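Local atomic coordinates of dihydrolipoyl dehydrogenase (Elizabethkingia anophelis NUHP1, PDB entry 6UZI), a protein that probably catalyses the NAD+-dependent reoxidation of dihydrolipoyl groups carried on protein lysines, with FAD as its cofactor. Residues S64-H67 against F68-A71; K72-F75 against A76-I80. All blocks are in the same frame, centred on the assembly; numbering follows the deposited sequence.

Interaction 1 (S64-H67 against F68-A71); sequences SSEH and FENA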
ATOM      1  N   SER A  64      16.839  -2.078  -1.340  1.00 37.41           N
ATOM      2  CA  SER A  64      18.057  -2.130  -0.546  1.00 42.81           C
ATOM      3  C   SER A  64      18.592  -0.731  -0.255  1.00 49.69           C
ATOM      4  O   SER A  64      19.003  -0.446   0.876  1.00 54.78           O
ATOM      5  CB  SER A  64      19.105  -2.983  -1.256  1.00 45.35           C
ATOM      6  OG  SER A  64      18.677  -4.330  -1.350  1.00 47.79           O
ATOM      7  N   SER A  65      18.592   0.158  -1.256  1.00 45.63           N
ATOM      8  CA  SER A  65      19.144   1.494  -1.037  1.00 36.91           C
ATOM      9  C   SER A  65      18.291   2.298  -0.070  1.00 39.87           C
ATOM     10  O   SER A  65      18.824   3.132   0.670  1.00 41.67           O
ATOM     11  CB  SER A  65      19.278   2.261  -2.349  1.00 34.36           C
ATOM     12  OG  SER A  65      18.026   2.399  -2.993  1.00 32.87           O
ATOM     13  N   GLU A  66      16.971   2.089  -0.079  1.00 41.02           N
ATOM     14  CA  GLU A  66      16.114   2.807   0.859  1.00 37.57           C
ATOM     15  C   GLU A  66      16.362   2.340   2.288  1.00 43.59           C
ATOM     16  O   GLU A  66      16.310   3.145   3.225  1.00 46.22           O
ATOM     17  CB  GLU A  66      14.647   2.640   0.473  1.00 33.79           C
ATOM     18  CG  GLU A  66      13.666   3.420   1.346  1.00 34.21           C
ATOM     19  CD  GLU A  66      13.896   4.921   1.312  1.00 38.46           C
ATOM     20  OE1 GLU A  66      14.331   5.431   0.263  1.00 36.38           O
ATOM     21  OE2 GLU A  66      13.613   5.599   2.325  1.00 46.35           O
ATOM     22  N   HIS A  67      16.628   1.044   2.482  1.00 44.32           N
ATOM     23  CA  HIS A  67      17.060   0.574   3.796  1.00 39.39           C
ATOM     24  C   HIS A  67      18.321   1.304   4.237  1.00 39.35           C
ATOM     25  O   HIS A  67      18.411   1.780   5.374  1.00 43.28           O
ATOM     26  CB  HIS A  67      17.303  -0.938   3.782  1.00 39.92           C
ATOM     27  CG  HIS A  67      16.063  -1.765   3.951  1.00 42.46           C
ATOM     28  ND1 HIS A  67      15.125  -1.515   4.932  1.00 51.09           N
ATOM     29  CD2 HIS A  67      15.624  -2.858   3.284  1.00 39.78           C
ATOM     30  CE1 HIS A  67      14.153  -2.407   4.850  1.00 34.48           C
ATOM     31  NE2 HIS A  67      14.431  -3.233   3.859  1.00 48.04           N
ATOM     32  N   PHE A  68      19.302   1.409   3.332  1.00 32.13           N
ATOM     33  CA  PHE A  68      20.538   2.127   3.631  1.00 36.09           C
ATOM     34  C   PHE A  68      20.270   3.594   3.950  1.00 44.16           C
ATOM     35  O   PHE A  68      20.917   4.175   4.832  1.00 43.33           O
ATOM     36  CB  PHE A  68      21.511   1.997   2.455  1.00 34.84           C
ATOM     37  CG  PHE A  68      22.836   2.677   2.682  1.00 39.21           C
ATOM     38  CD1 PHE A  68      23.812   2.087   3.469  1.00 42.90           C
ATOM     39  CD2 PHE A  68      23.105   3.912   2.108  1.00 47.74           C
ATOM     40  CE1 PHE A  68      25.033   2.717   3.683  1.00 41.11           C
ATOM     41  CE2 PHE A  68      24.320   4.544   2.318  1.00 43.37           C
ATOM     42  CZ  PHE A  68      25.286   3.940   3.104  1.00 35.57           C
ATOM     43  N   GLU A  69      19.323   4.213   3.238  1.00 47.45           N
ATOM     44  CA  GLU A  69      18.980   5.608   3.505  1.00 43.15           C
ATOM     45  C   GLU A  69      18.446   5.787   4.919  1.00 37.55           C
ATOM     46  O   GLU A  69      18.821   6.735   5.620  1.00 38.79           O
ATOM     47  CB  GLU A  69      17.950   6.101   2.491  1.00 41.16           C
ATOM     48  CG  GLU A  69      17.238   7.362   2.930  1.00 48.59           C
ATOM     49  CD  GLU A  69      18.061   8.614   2.708  1.00 59.21           C
ATOM     50  OE1 GLU A  69      18.942   8.604   1.817  1.00 57.12           O
ATOM     51  OE2 GLU A  69      17.827   9.604   3.437  1.00 61.51           O
ATOM     52  N   ASN A  70      17.572   4.888   5.360  1.00 42.87           N
ATOM     53  CA  ASN A  70      17.032   4.999   6.709  1.00 51.37           C
ATOM     54  C   ASN A  70      18.136   4.850   7.744  1.00 56.48           C
ATOM     55  O   ASN A  70      18.261   5.674   8.659  1.00 65.60           O
ATOM     56  CB  ASN A  70      15.945   3.948   6.923  1.00 32.49           C
ATOM     57  CG  ASN A  70      14.746   4.180   6.040  1.00 47.30           C
ATOM     58  OD1 ASN A  70      14.310   5.316   5.851  1.00 41.96           O
ATOM     59  ND2 ASN A  70      14.208   3.100   5.477  1.00 62.72           N
ATOM     60  N   ALA A  71      18.972   3.818   7.590  1.00 50.73           N
ATOM     61  CA  ALA A  71      20.036   3.561   8.555  1.00 47.04           C
ATOM     62  C   ALA A  71      20.970   4.757   8.695  1.00 49.82           C
ATOM     63  O   ALA A  71      21.425   5.072   9.801  1.00 51.15           O
ATOM     64  CB  ALA A  71      20.816   2.314   8.141  1.00 46.34           C
TER
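The amide of Asn70 and the carboxylate of Glu66, one helical turn apart, form the side-chain part of this contact. The backbone O of Glu66 lies under one face of the amide, nearer its nitrogen end, with Glu66 O 3.1 Å from Asn70 ND2 and 3.4 Å from Asn70 CG; the angle is too poor for ND2 to donate to it. The carboxylate reaches the same side of the amide from beyond its oxygen end, Glu66 OE2 standing 3.6 Å from Asn70 OD1. The two planes are 73° apart, so the groups meet at a steep tilt instead of stacking. Glu66 CG is anti to the backbone N (chi1 -177°) and the chain bends at chi2, which turns the acid along the helix toward Asn70. Glu69 CG approaches the same carboxylate, 4.1 Å from Glu66 OE2. The ring of His67 heads out of the helix and meets the ring of His78 of the second subunit.

Beneath the side chains run ordinary alpha-helical bonds: Phe68 N to Ser64 O at 3.1 Å, Glu69 N to Ser65 O at 2.8 Å, Asn70 N to Glu66 O at 3.0 Å and Ala71 N to His67 O at 3.1 Å. The segments are thus consecutive turns of helix 55-73.

The polar ends of three side chains look elsewhere: Ser64 OG bonds to His78 ND1 of the second subunit, Ser65 OG to Leu61 O and to Arg203 on helix 192-203, and Glu69 OE2 to His73 ND1. Glu66 OE1 has a long, weak ion pair with Arg203. As modelled, two acceptor oxygens, Glu66 OE2 and Asn70 OD1, are the closest side-chain atoms, so the pair packs without a hydrogen bond, and the four backbone bonds carry the polar cohesion of the turn.

Interaction 2 (K72-F75 against A76-I80); sequences KHTF and ATHGI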
ATOM      1  N   LYS A  72      21.222   5.467   7.594  1.00 47.62           N
ATOM      2  CA  LYS A  72      22.179   6.564   7.627  1.00 53.09           C
ATOM      3  C   LYS A  72      21.579   7.838   8.209  1.00 51.14           C
ATOM      4  O   LYS A  72      22.318   8.658   8.760  1.00 53.44           O
ATOM      5  CB  LYS A  72      22.720   6.833   6.217  1.00 60.09           C
ATOM      6  CG  LYS A  72      23.934   7.752   6.179  1.00 72.86           C
ATOM      7  CD  LYS A  72      24.537   7.892   4.781  1.00 81.61           C
ATOM      8  CE  LYS A  72      23.579   8.581   3.814  1.00 92.01           C
ATOM      9  NZ  LYS A  72      24.247   9.064   2.565  1.00 89.30           N
ATOM     10  N   HIS A  73      20.259   8.027   8.107  1.00 40.55           N
ATOM     11  CA  HIS A  73      19.657   9.314   8.420  1.00 38.61           C
ATOM     12  C   HIS A  73      18.563   9.289   9.471  1.00 45.79           C
ATOM     13  O   HIS A  73      18.293  10.342  10.061  1.00 48.57           O
ATOM     14  CB  HIS A  73      19.078   9.951   7.149  1.00 46.09           C
ATOM     15  CG  HIS A  73      20.123  10.388   6.173  1.00 51.28           C
ATOM     16  ND1 HIS A  73      19.940  10.325   4.810  1.00 52.14           N
ATOM     17  CD2 HIS A  73      21.367  10.889   6.365  1.00 51.76           C
ATOM     18  CE1 HIS A  73      21.026  10.766   4.202  1.00 58.07           C
ATOM     19  NE2 HIS A  73      21.907  11.114   5.123  1.00 53.72           N
ATOM     20  N   THR A  74      17.933   8.140   9.739  1.00 46.60           N
ATOM     21  CA  THR A  74      16.792   8.108  10.645  1.00 45.35           C
ATOM     22  C   THR A  74      16.944   7.158  11.824  1.00 47.68           C
ATOM     23  O   THR A  74      16.134   7.238  12.757  1.00 47.77           O
ATOM     24  CB  THR A  74      15.508   7.728   9.891  1.00 46.72           C
ATOM     25  OG1 THR A  74      15.618   6.389   9.401  1.00 61.60           O
ATOM     26  CG2 THR A  74      15.280   8.658   8.721  1.00 41.28           C
ATOM     27  N   PHE A  75      17.936   6.264  11.815  1.00 44.95           N
ATOM     28  CA  PHE A  75      18.020   5.250  12.864  1.00 48.08           C
ATOM     29  C   PHE A  75      18.219   5.868  14.244  1.00 55.01           C
ATOM     30  O   PHE A  75      17.652   5.385  15.231  1.00 61.33           O
ATOM     31  CB  PHE A  75      19.139   4.256  12.555  1.00 42.61           C
ATOM     32  CG  PHE A  75      18.685   3.058  11.770  1.00 47.79           C
ATOM     33  CD1 PHE A  75      17.484   3.076  11.081  1.00 40.64           C
ATOM     34  CD2 PHE A  75      19.453   1.904  11.739  1.00 51.06           C
ATOM     35  CE1 PHE A  75      17.067   1.968  10.359  1.00 39.88           C
ATOM     36  CE2 PHE A  75      19.045   0.797  11.025  1.00 41.12           C
ATOM     37  CZ  PHE A  75      17.848   0.826  10.334  1.00 34.88           C
ATOM     38  N   ALA A  76      19.020   6.932  14.338  1.00 55.25           N
ATOM     39  CA  ALA A  76      19.223   7.584  15.629  1.00 38.78           C
ATOM     40  C   ALA A  76      17.915   8.135  16.179  1.00 52.36           C
ATOM     41  O   ALA A  76      17.606   7.958  17.363  1.00 57.55           O
ATOM     42  CB  ALA A  76      20.258   8.699  15.502  1.00 39.06           C
ATOM     43  N   THR A  77      17.125   8.795  15.326  1.00 46.45           N
ATOM     44  CA  THR A  77      15.816   9.283  15.743  1.00 41.57           C
ATOM     45  C   THR A  77      14.904   8.125  16.124  1.00 54.31           C
ATOM     46  O   THR A  77      14.132   8.217  17.088  1.00 49.15           O
ATOM     47  CB  THR A  77      15.194  10.121  14.620  1.00 40.45           C
ATOM     48  OG1 THR A  77      16.088  11.178  14.253  1.00 47.09           O
ATOM     49  CG2 THR A  77      13.877  10.731  15.056  1.00 38.81           C
ATOM     50  N   HIS A  78      14.992   7.015  15.386  1.00 63.32           N
ATOM     51  CA  HIS A  78      14.195   5.835  15.692  1.00 60.44           C
ATOM     52  C   HIS A  78      14.661   5.125  16.955  1.00 55.66           C
ATOM     53  O   HIS A  78      14.003   4.172  17.379  1.00 53.23           O
ATOM     54  CB  HIS A  78      14.214   4.852  14.516  1.00 56.76           C
ATOM     55  CG  HIS A  78      13.128   5.086  13.509  1.00 50.15           C
ATOM     56  ND1 HIS A  78      11.790   5.109  13.847  1.00 49.12           N
ATOM     57  CD2 HIS A  78      13.179   5.294  12.172  1.00 47.52           C
ATOM     58  CE1 HIS A  78      11.068   5.333  12.764  1.00 47.01           C
ATOM     59  NE2 HIS A  78      11.886   5.439  11.733  1.00 46.65           N
ATOM     60  N   GLY A  79      15.775   5.547  17.550  1.00 47.46           N
ATOM     61  CA  GLY A  79      16.262   4.878  18.736  1.00 46.73           C
ATOM     62  C   GLY A  79      17.095   3.654  18.469  1.00 45.81           C
ATOM     63  O   GLY A  79      17.192   2.784  19.339  1.00 45.69           O
ATOM     64  N   ILE A  80      17.685   3.550  17.282  1.00 46.04           N
ATOM     65  CA  ILE A  80      18.546   2.435  16.909  1.00 48.96           C
ATOM     66  C   ILE A  80      19.982   2.934  16.873  1.00 60.84           C
ATOM     67  O   ILE A  80      20.318   3.835  16.094  1.00 65.34           O
ATOM     68  CB  ILE A  80      18.142   1.834  15.557  1.00 38.21           C
ATOM     69  CG1 ILE A  80      16.709   1.318  15.622  1.00 38.10           C
ATOM     70  CG2 ILE A  80      19.115   0.732  15.154  1.00 48.58           C
ATOM     71  CD1 ILE A  80      16.146   0.928  14.282  1.00 55.82           C
TER
HETATM   72  O   HOH W   1      18.324   9.958  12.889  1.00 31.32           O
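His73, the last residue of helix 55-73, meets Thr77 through a water that donates to His73 O (2.9 Å) and accepts from Thr77 N (3.0 Å). At Thr74 the backbone leaves helical angles, yet its carbonyl still receives His78 N, with Thr74 O 2.9 Å from His78 N. The Thr74 and His78 side chains lie side by side, Thr74 OG1 3.9 Å from His78 CD2; that hydroxyl bonds back to Asn70 O. Phe75 O accepts Ile80 N in a 2.8 Å bond at 165°, spanning five residues, and Gly79 N bonds to Ala76 O inside it. With Gly79 at positive phi, this pair of bonds makes a Schellman motif containing the type I turn 76-79. The Phe75 ring then receives Ile80: CD1 sits over its face, 4.0 Å from the centroid and 6° off the normal, as a CH-pi contact, while Ile80 CG2 meets Phe75 CD2 at 3.6 Å. With CG1 beside the backbone N, the extended chi2 (170°) carries CD1 out over the ring. Backbone bonds thus end the helical run and turn the chain, and an apolar contact between Phe75 and Ile80 closes the turn, the hydrophobic pair classically found with this motif.

Overall arrangement
Interactions 1 and 2 follow one another along helix 55-73 and the turn that ends it, their centres 11 Å apart. They touch where Asn70 O lies 3.6 Å from Phe75 CD1. Both face the second subunit, and each meets the other's counterpart there: Phe68 of interaction 1 packs on Ile80 of the second subunit and Ala71 on Phe75 of the second subunit. The helix that begins at Cys55 of the redox-active disulfide thus ends in a dimer contact. The nearest atoms of the Ser65 side chain and a bound FAD are about 14 Å apart, whereas 72-80 lies away from the annotated sites.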